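Long-range contacts in leucine-rich repeat protein (Bacteroides thetaiotaomicron, PDB 4ECN), which is of unknown function but, as an extracellular leucine-rich repeat protein that also carries DUF4458 domains, probably binds other proteins: residues Leu433-Thr438 / Asn457-Tyr462; Leu352-His357 / Ile453-Ser458; Phe439-Ile444 / Val467-Ala472. All blocks are in the same frame, centred on the assembly; numbering follows the deposited sequence.

Interaction 1 (Leu433-Thr438 / Asn457-Tyr462)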
# COMPACT_ATOMS: atom_id res chain seq x y z
N LEU A 433 3.05 5.47 11.08
CA LEU A 433 2.33 4.21 11.28
C LEU A 433 0.95 4.23 10.65
O LEU A 433 0.27 5.25 10.69
CB LEU A 433 2.20 3.91 12.78
CG LEU A 433 3.51 3.91 13.55
CD1 LEU A 433 3.27 3.89 15.01
CD2 LEU A 433 4.40 2.76 13.14
N THR A 434 0.55 3.07 10.09
CA THR A 434 -0.77 2.83 9.50
C THR A 434 -1.64 2.00 10.46
O THR A 434 -2.84 1.81 10.23
CB THR A 434 -0.67 2.13 8.13
OG1 THR A 434 -0.10 0.83 8.27
CG2 THR A 434 0.07 2.94 7.09
N ASN A 435 -1.01 1.49 11.53
CA ASN A 435 -1.63 0.62 12.52
C ASN A 435 -0.83 0.62 13.83
O ASN A 435 0.35 1.00 13.81
CB ASN A 435 -1.71 -0.81 11.95
CG ASN A 435 -0.35 -1.43 11.68
OD1 ASN A 435 0.36 -1.89 12.59
ND2 ASN A 435 0.04 -1.45 10.43
N ARG A 436 -1.43 0.13 14.94
CA ARG A 436 -0.73 -0.01 16.23
C ARG A 436 -0.64 -1.52 16.61
O ARG A 436 -0.90 -1.88 17.76
CB ARG A 436 -1.38 0.84 17.37
CG ARG A 436 -1.54 2.37 17.18
CD ARG A 436 -0.21 3.08 16.97
NE ARG A 436 -0.28 4.55 16.97
CZ ARG A 436 -0.56 5.32 15.92
NH1 ARG A 436 -0.91 4.78 14.75
NH2 ARG A 436 -0.55 6.65 16.04
N ILE A 437 -0.26 -2.40 15.64
CA ILE A 437 -0.07 -3.85 15.85
C ILE A 437 1.26 -4.04 16.58
O ILE A 437 2.31 -3.83 15.98
CB ILE A 437 -0.15 -4.68 14.53
CG1 ILE A 437 -1.52 -4.51 13.81
CG2 ILE A 437 0.15 -6.16 14.80
CD1 ILE A 437 -1.65 -5.18 12.43
N THR A 438 1.22 -4.41 17.86
CA THR A 438 2.41 -4.52 18.72
C THR A 438 2.92 -5.97 18.93
O THR A 438 3.98 -6.15 19.51
CB THR A 438 2.15 -3.89 20.11
OG1 THR A 438 0.86 -4.29 20.63
CG2 THR A 438 2.24 -2.36 20.08
N ASN A 457 4.40 -0.68 8.40
CA ASN A 457 4.03 0.51 9.16
C ASN A 457 3.44 0.16 10.51
O ASN A 457 2.40 0.71 10.90
CB ASN A 457 3.04 1.33 8.36
CG ASN A 457 3.35 1.39 6.89
OD1 ASN A 457 4.35 1.98 6.48
ND2 ASN A 457 2.51 0.76 6.09
N SER A 458 4.12 -0.77 11.22
CA SER A 458 3.76 -1.28 12.55
C SER A 458 4.79 -0.87 13.61
O SER A 458 5.99 -0.74 13.31
CB SER A 458 3.64 -2.81 12.52
OG SER A 458 2.47 -3.23 11.84
N PRO A 459 4.36 -0.69 14.88
CA PRO A 459 5.31 -0.27 15.92
C PRO A 459 5.95 -1.43 16.70
O PRO A 459 6.57 -1.15 17.71
CB PRO A 459 4.43 0.56 16.85
CG PRO A 459 3.09 -0.11 16.78
CD PRO A 459 2.98 -0.75 15.42
N PHE A 460 5.81 -2.70 16.27
CA PHE A 460 6.38 -3.81 17.05
C PHE A 460 7.92 -3.83 17.04
O PHE A 460 8.55 -3.25 16.15
CB PHE A 460 5.86 -5.19 16.59
CG PHE A 460 5.76 -5.46 15.10
CD1 PHE A 460 6.87 -5.29 14.27
CD2 PHE A 460 4.59 -5.96 14.54
CE1 PHE A 460 6.78 -5.54 12.90
CE2 PHE A 460 4.50 -6.22 13.17
CZ PHE A 460 5.60 -6.01 12.36
N THR A 461 8.49 -4.51 18.03
CA THR A 461 9.94 -4.73 18.21
C THR A 461 10.26 -6.10 17.57
O THR A 461 9.34 -6.90 17.38
CB THR A 461 10.33 -4.59 19.70
OG1 THR A 461 9.57 -5.50 20.49
CG2 THR A 461 10.11 -3.18 20.23
N TYR A 462 11.52 -6.38 17.19
CA TYR A 462 11.88 -7.58 16.41
C TYR A 462 11.61 -8.92 17.16
O TYR A 462 11.46 -9.96 16.52
CB TYR A 462 13.36 -7.53 15.99
CG TYR A 462 14.37 -7.96 17.04
CD1 TYR A 462 14.90 -7.04 17.94
CD2 TYR A 462 14.83 -9.27 17.10
CE1 TYR A 462 15.84 -7.42 18.90
CE2 TYR A 462 15.76 -9.67 18.05
CZ TYR A 462 16.27 -8.74 18.95
OH TYR A 462 17.18 -9.18 19.88

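Interaction 2 (Leu352-His357 / Ile453-Ser458)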
# COMPACT_ATOMS: atom_id res chain seq x y z
N LEU A 352 -1.41 -13.44 3.40
CA LEU A 352 -1.66 -12.82 4.70
C LEU A 352 -0.95 -11.49 4.75
O LEU A 352 0.25 -11.43 4.47
CB LEU A 352 -1.20 -13.75 5.84
CG LEU A 352 -1.28 -13.21 7.26
CD1 LEU A 352 -2.72 -12.86 7.64
CD2 LEU A 352 -0.71 -14.22 8.23
N SER A 353 -1.68 -10.44 5.10
CA SER A 353 -1.18 -9.08 5.05
C SER A 353 -1.69 -8.21 6.24
O SER A 353 -2.90 -8.10 6.46
CB SER A 353 -1.62 -8.49 3.72
OG SER A 353 -1.22 -7.15 3.59
N PHE A 354 -0.75 -7.62 7.01
CA PHE A 354 -1.01 -6.76 8.18
C PHE A 354 -0.70 -5.28 7.89
O PHE A 354 -1.01 -4.39 8.70
CB PHE A 354 -0.15 -7.23 9.36
CG PHE A 354 -0.42 -8.66 9.76
CD1 PHE A 354 -1.56 -8.99 10.51
CD2 PHE A 354 0.46 -9.67 9.41
CE1 PHE A 354 -1.81 -10.31 10.88
CE2 PHE A 354 0.22 -10.99 9.82
CZ PHE A 354 -0.91 -11.30 10.55
N GLY A 355 -0.09 -5.05 6.75
CA GLY A 355 0.30 -3.73 6.28
C GLY A 355 0.90 -3.82 4.90
O GLY A 355 1.18 -4.92 4.43
N THR A 356 1.12 -2.66 4.24
CA THR A 356 1.63 -2.57 2.86
C THR A 356 2.32 -1.23 2.64
O THR A 356 1.96 -0.24 3.26
CB THR A 356 0.43 -2.76 1.91
OG1 THR A 356 0.17 -4.14 1.83
CG2 THR A 356 0.66 -2.27 0.55
N HIS A 357 3.31 -1.21 1.75
CA HIS A 357 4.01 0.01 1.39
C HIS A 357 3.07 1.00 0.66
O HIS A 357 3.33 2.20 0.66
CB HIS A 357 5.24 -0.32 0.51
CG HIS A 357 4.90 -1.08 -0.72
ND1 HIS A 357 4.85 -2.46 -0.71
CD2 HIS A 357 4.60 -0.64 -1.96
CE1 HIS A 357 4.50 -2.81 -1.95
NE2 HIS A 357 4.36 -1.74 -2.73
N ILE A 453 3.46 -13.08 2.79
CA ILE A 453 3.18 -12.46 4.10
C ILE A 453 3.72 -11.00 4.05
O ILE A 453 4.87 -10.77 3.68
CB ILE A 453 3.70 -13.27 5.33
CG1 ILE A 453 3.09 -12.75 6.64
CG2 ILE A 453 5.22 -13.38 5.41
CD1 ILE A 453 3.06 -13.76 7.75
N TYR A 454 2.84 -10.03 4.35
CA TYR A 454 3.17 -8.60 4.34
C TYR A 454 2.91 -7.97 5.72
O TYR A 454 1.83 -8.10 6.29
CB TYR A 454 2.34 -7.85 3.27
CG TYR A 454 2.93 -7.76 1.87
CD1 TYR A 454 3.25 -8.91 1.15
CD2 TYR A 454 2.99 -6.55 1.20
CE1 TYR A 454 3.74 -8.84 -0.15
CE2 TYR A 454 3.48 -6.46 -0.11
CZ TYR A 454 3.82 -7.61 -0.79
OH TYR A 454 4.32 -7.54 -2.08
N PHE A 455 3.97 -7.34 6.26
CA PHE A 455 4.01 -6.54 7.48
C PHE A 455 4.50 -5.19 7.13
O PHE A 455 5.54 -5.10 6.48
CB PHE A 455 4.91 -7.14 8.55
CG PHE A 455 4.73 -8.57 8.92
CD1 PHE A 455 3.87 -8.93 9.96
CD2 PHE A 455 5.51 -9.56 8.34
CE1 PHE A 455 3.74 -10.26 10.35
CE2 PHE A 455 5.39 -10.89 8.74
CZ PHE A 455 4.49 -11.23 9.74
N ALA A 456 3.80 -4.14 7.54
CA ALA A 456 4.30 -2.80 7.25
C ALA A 456 3.66 -1.78 8.14
O ALA A 456 2.53 -1.98 8.61
CB ALA A 456 4.08 -2.43 5.79
N ASN A 457 4.40 -0.68 8.40
CA ASN A 457 4.03 0.51 9.16
C ASN A 457 3.44 0.16 10.51
O ASN A 457 2.40 0.71 10.90
CB ASN A 457 3.04 1.33 8.36
CG ASN A 457 3.35 1.39 6.89
OD1 ASN A 457 4.35 1.98 6.48
ND2 ASN A 457 2.51 0.76 6.09
N SER A 458 4.12 -0.77 11.22
CA SER A 458 3.76 -1.28 12.55
C SER A 458 4.79 -0.87 13.61
O SER A 458 5.99 -0.74 13.31
CB SER A 458 3.64 -2.81 12.52
OG SER A 458 2.47 -3.23 11.84

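Interaction 3 (Phe439-Ile444 / Val467-Ala472)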
# COMPACT_ATOMS: atom_id res chain seq x y z
N PHE A 439 2.20 -6.98 18.41
CA PHE A 439 2.57 -8.38 18.61
C PHE A 439 2.02 -9.28 17.50
O PHE A 439 0.87 -9.13 17.08
CB PHE A 439 2.04 -8.87 19.99
CG PHE A 439 2.54 -10.23 20.40
CD1 PHE A 439 3.73 -10.37 21.10
CD2 PHE A 439 1.84 -11.38 20.05
CE1 PHE A 439 4.22 -11.63 21.44
CE2 PHE A 439 2.34 -12.65 20.38
CZ PHE A 439 3.52 -12.76 21.09
N ILE A 440 2.83 -10.28 17.09
CA ILE A 440 2.43 -11.30 16.11
C ILE A 440 2.66 -12.68 16.72
O ILE A 440 3.81 -13.05 16.93
CB ILE A 440 3.16 -11.17 14.74
CG1 ILE A 440 3.26 -9.72 14.18
CG2 ILE A 440 2.60 -12.17 13.72
CD1 ILE A 440 2.01 -9.10 13.63
N SER A 441 1.57 -13.45 17.00
CA SER A 441 1.61 -14.83 17.53
C SER A 441 2.55 -15.74 16.72
O SER A 441 2.60 -15.59 15.50
CB SER A 441 0.21 -15.43 17.50
OG SER A 441 0.24 -16.82 17.79
N LYS A 442 3.22 -16.73 17.36
CA LYS A 442 4.07 -17.64 16.58
C LYS A 442 3.20 -18.73 15.82
O LYS A 442 3.76 -19.51 15.04
CB LYS A 442 5.18 -18.31 17.43
CG LYS A 442 4.72 -19.23 18.55
CD LYS A 442 5.91 -19.73 19.41
CE LYS A 442 6.72 -20.88 18.84
NZ LYS A 442 6.04 -22.19 19.00
N ALA A 443 1.84 -18.71 15.99
CA ALA A 443 0.91 -19.60 15.30
C ALA A 443 1.02 -19.47 13.76
O ALA A 443 0.53 -20.33 13.03
CB ALA A 443 -0.51 -19.29 15.74
N ILE A 444 1.70 -18.41 13.27
CA ILE A 444 1.98 -18.15 11.85
C ILE A 444 2.73 -19.40 11.26
O ILE A 444 2.54 -19.72 10.09
CB ILE A 444 2.79 -16.80 11.74
CG1 ILE A 444 1.96 -15.60 12.20
CG2 ILE A 444 3.39 -16.52 10.38
CD1 ILE A 444 0.59 -15.41 11.50
N VAL A 467 7.55 -14.96 17.59
CA VAL A 467 8.55 -15.56 18.47
C VAL A 467 7.84 -16.36 19.60
O VAL A 467 8.36 -17.40 20.03
CB VAL A 467 9.46 -14.44 19.03
CG1 VAL A 467 10.41 -14.94 20.12
CG2 VAL A 467 10.25 -13.77 17.91
N ASP A 468 6.66 -15.89 20.06
CA ASP A 468 5.93 -16.51 21.18
C ASP A 468 4.42 -16.62 20.96
O ASP A 468 3.89 -16.01 20.03
CB ASP A 468 6.14 -15.69 22.46
CG ASP A 468 7.56 -15.75 22.95
OD1 ASP A 468 7.98 -16.83 23.40
OD2 ASP A 468 8.28 -14.72 22.82
N TRP A 469 3.74 -17.37 21.85
CA TRP A 469 2.29 -17.41 21.86
C TRP A 469 1.77 -16.07 22.33
O TRP A 469 2.38 -15.45 23.23
CB TRP A 469 1.73 -18.53 22.75
CG TRP A 469 2.22 -19.93 22.50
CD1 TRP A 469 2.73 -20.79 23.42
CD2 TRP A 469 2.16 -20.66 21.26
NE1 TRP A 469 3.00 -22.01 22.84
CE2 TRP A 469 2.67 -21.95 21.51
CE3 TRP A 469 1.73 -20.34 19.97
CZ2 TRP A 469 2.80 -22.92 20.51
CZ3 TRP A 469 1.86 -21.30 18.97
CH2 TRP A 469 2.41 -22.56 19.24
N GLU A 470 0.65 -15.61 21.76
CA GLU A 470 0.03 -14.35 22.18
C GLU A 470 -0.54 -14.55 23.60
O GLU A 470 -0.52 -13.61 24.39
CB GLU A 470 -1.03 -13.92 21.17
CG GLU A 470 -1.71 -12.60 21.47
CD GLU A 470 -2.89 -12.67 22.42
OE1 GLU A 470 -3.59 -13.71 22.46
OE2 GLU A 470 -3.15 -11.64 23.09
N ASP A 471 -0.98 -15.78 23.93
CA ASP A 471 -1.46 -16.23 25.25
C ASP A 471 -1.24 -17.75 25.31
O ASP A 471 -1.95 -18.51 24.64
CB ASP A 471 -2.92 -15.82 25.55
CG ASP A 471 -3.52 -16.31 26.87
OD1 ASP A 471 -2.81 -17.02 27.63
OD2 ASP A 471 -4.71 -16.01 27.12
N ALA A 472 -0.24 -18.17 26.09
CA ALA A 472 0.14 -19.57 26.25
C ALA A 472 -1.00 -20.43 26.83
O ALA A 472 -0.95 -21.66 26.70
CB ALA A 472 1.35 -19.68 27.15
O HOH W 1 6.29 -13.11 19.18

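Interaction 1 (Leu433-Thr438 / Asn457-Tyr462)
Asn457 meets Leu433 and Thr434 where the chain leaves strand 452-456 of the leucine-rich repeat solenoid, and an Asx turn at Asn435 organises the opposing segment. The carbonyl O of Asn457 accepts from Thr434 N at 3.1 Å, with an N-H...O angle of 157°. The Asn457 side chain lies across Thr434, ND2 3.4 Å from CG2; its OD1 accepts from Asn500, while ND2 shares Glu359 with Thr434 OG1. Pro459 packs obliquely on Leu433, CB to CD1 at 4.0 Å, while its CG lies against Arg436 CA and its CD near the carbonyls of Asn435 and Ile437. With CG anti to its carbonyl carbon (chi1 -54°), Leu433 also brings CD2 to 3.7 Å from the backbone C of Ser458.

Asn435 OD1 is gripped twice in its carbonyl plane, by Ile437 N at 3.2 Å, which closes the turn, and by Ser458 OG at 2.6 Å, while ND2 donates to Ala456 O. Shortened to an alanine, Asn435 would probably leave the Ser458 hydroxyl and Ile437 N without their common acceptor and Ala456 O without this donor, letting the turn shift. The O of Ile437 also lies 3.4 Å from CD2 of Phe460.

Interaction 2 (Leu352-His357 / Ile453-Ser458)
Leu352 O and Tyr454 N, 2.9 Å apart, make one of the backbone hydrogen bonds that join strands 351-353 and 452-456 in parallel; Leu352 is also bonded to Ile452. Another runs the other way, from Phe354 N to Tyr454 O at 2.7 Å, and is almost straight at 177°; both polar backbone atoms of Tyr454 are thus satisfied by the segment 352-354. Those of Ile453 are bonded instead to Asp495 and Glu497 of the following strand.

Past the strands, Asn457 ND2 donates to Thr356 O at 3.1 Å; the oxygen lies in the plane of the amide, yet the donor stands well above the carbonyl plane. Thr356 N is taken up by Glu359, and Gly355 O receives weak bonds from Ser353 OG and Thr356 OG1. His357 has both ring nitrogens engaged, ND1 with Glu497 and NE2 with His386.

Alongside this pairing, Leu352 CD2 and Ile453 CD1 lie side by side at 3.8 Å, and the rings of Phe354 and Phe455, 16° from parallel, are slid so far that they barely overlap. Adjacent parallel strands with apolar residues such as Leu352 and Ile453 side by side on one face are characteristic of the leucine-rich repeat solenoid.

Interaction 3 (Phe439-Ile444 / Val467-Ala472)
Lys442 folds over one face of the Trp469 indole and touches it with two different parts of its chain. CG sits 3.8 Å from the centroid of the six-membered ring as a CH-pi contact, and NZ returns to 4.0 Å from the same centroid as a cation-pi partner. Bends at both chi3 (-79°) and chi4 (-78°) bring the ammonium back over the ring, above CZ2 and CH2. The indole itself is held by NE1, bonded to Glu481, and by packing on Ala477 and Tyr480.

Backbone bonding accompanies this contact. Lys442 N donates to Asp468 O at 2.8 Å, and a water accepts from Val467 N while giving a weak bond to Ile440 O. Beyond strand 436-440, which pairs with strand 338-339 in a small parallel sheet of the leucine-rich repeat region, the chain enters a 3-10 segment through an ST turn: Ser441 OG accepts from Ala443 N at 3.1 Å. Asp341 links the two sides, its OD1 bonded to both Ser441 OG and Glu470 N.

Phe439 completes the contact. Asp468 O lies at the edge of its ring, 3.4 Å from CZ, and Glu470 CA is equally near CE2. The carboxylate of Glu470 leads away from this packing to a salt bridge with Arg338, whose guanidinium also makes a cation-pi contact with Phe439.

In the fold
Along the chain the segments come in the order 352-357, 433-438, 439-444, 453-458 overlapping 457-462, and 467-472. Interactions 1 and 2 share Asn457 and Ser458 and have centres about 9 Å apart; interaction 3 is centred about 15 Å from the first and 17 Å from the second. Strand 436-440 serves interactions 1 and 3, whereas interaction 2 lies in the long sheet that runs from strand 317-319 to strand 616-617. Ile437, Ile440 and Ile444 pack on Phe354, Phe455 and Leu352 between them. The example illustrates how a solenoid absorbs a long excursion: after the helices that follow residue 357 and then strand 436-440, the chain returns to set strand 452-456 directly beside strand 351-353.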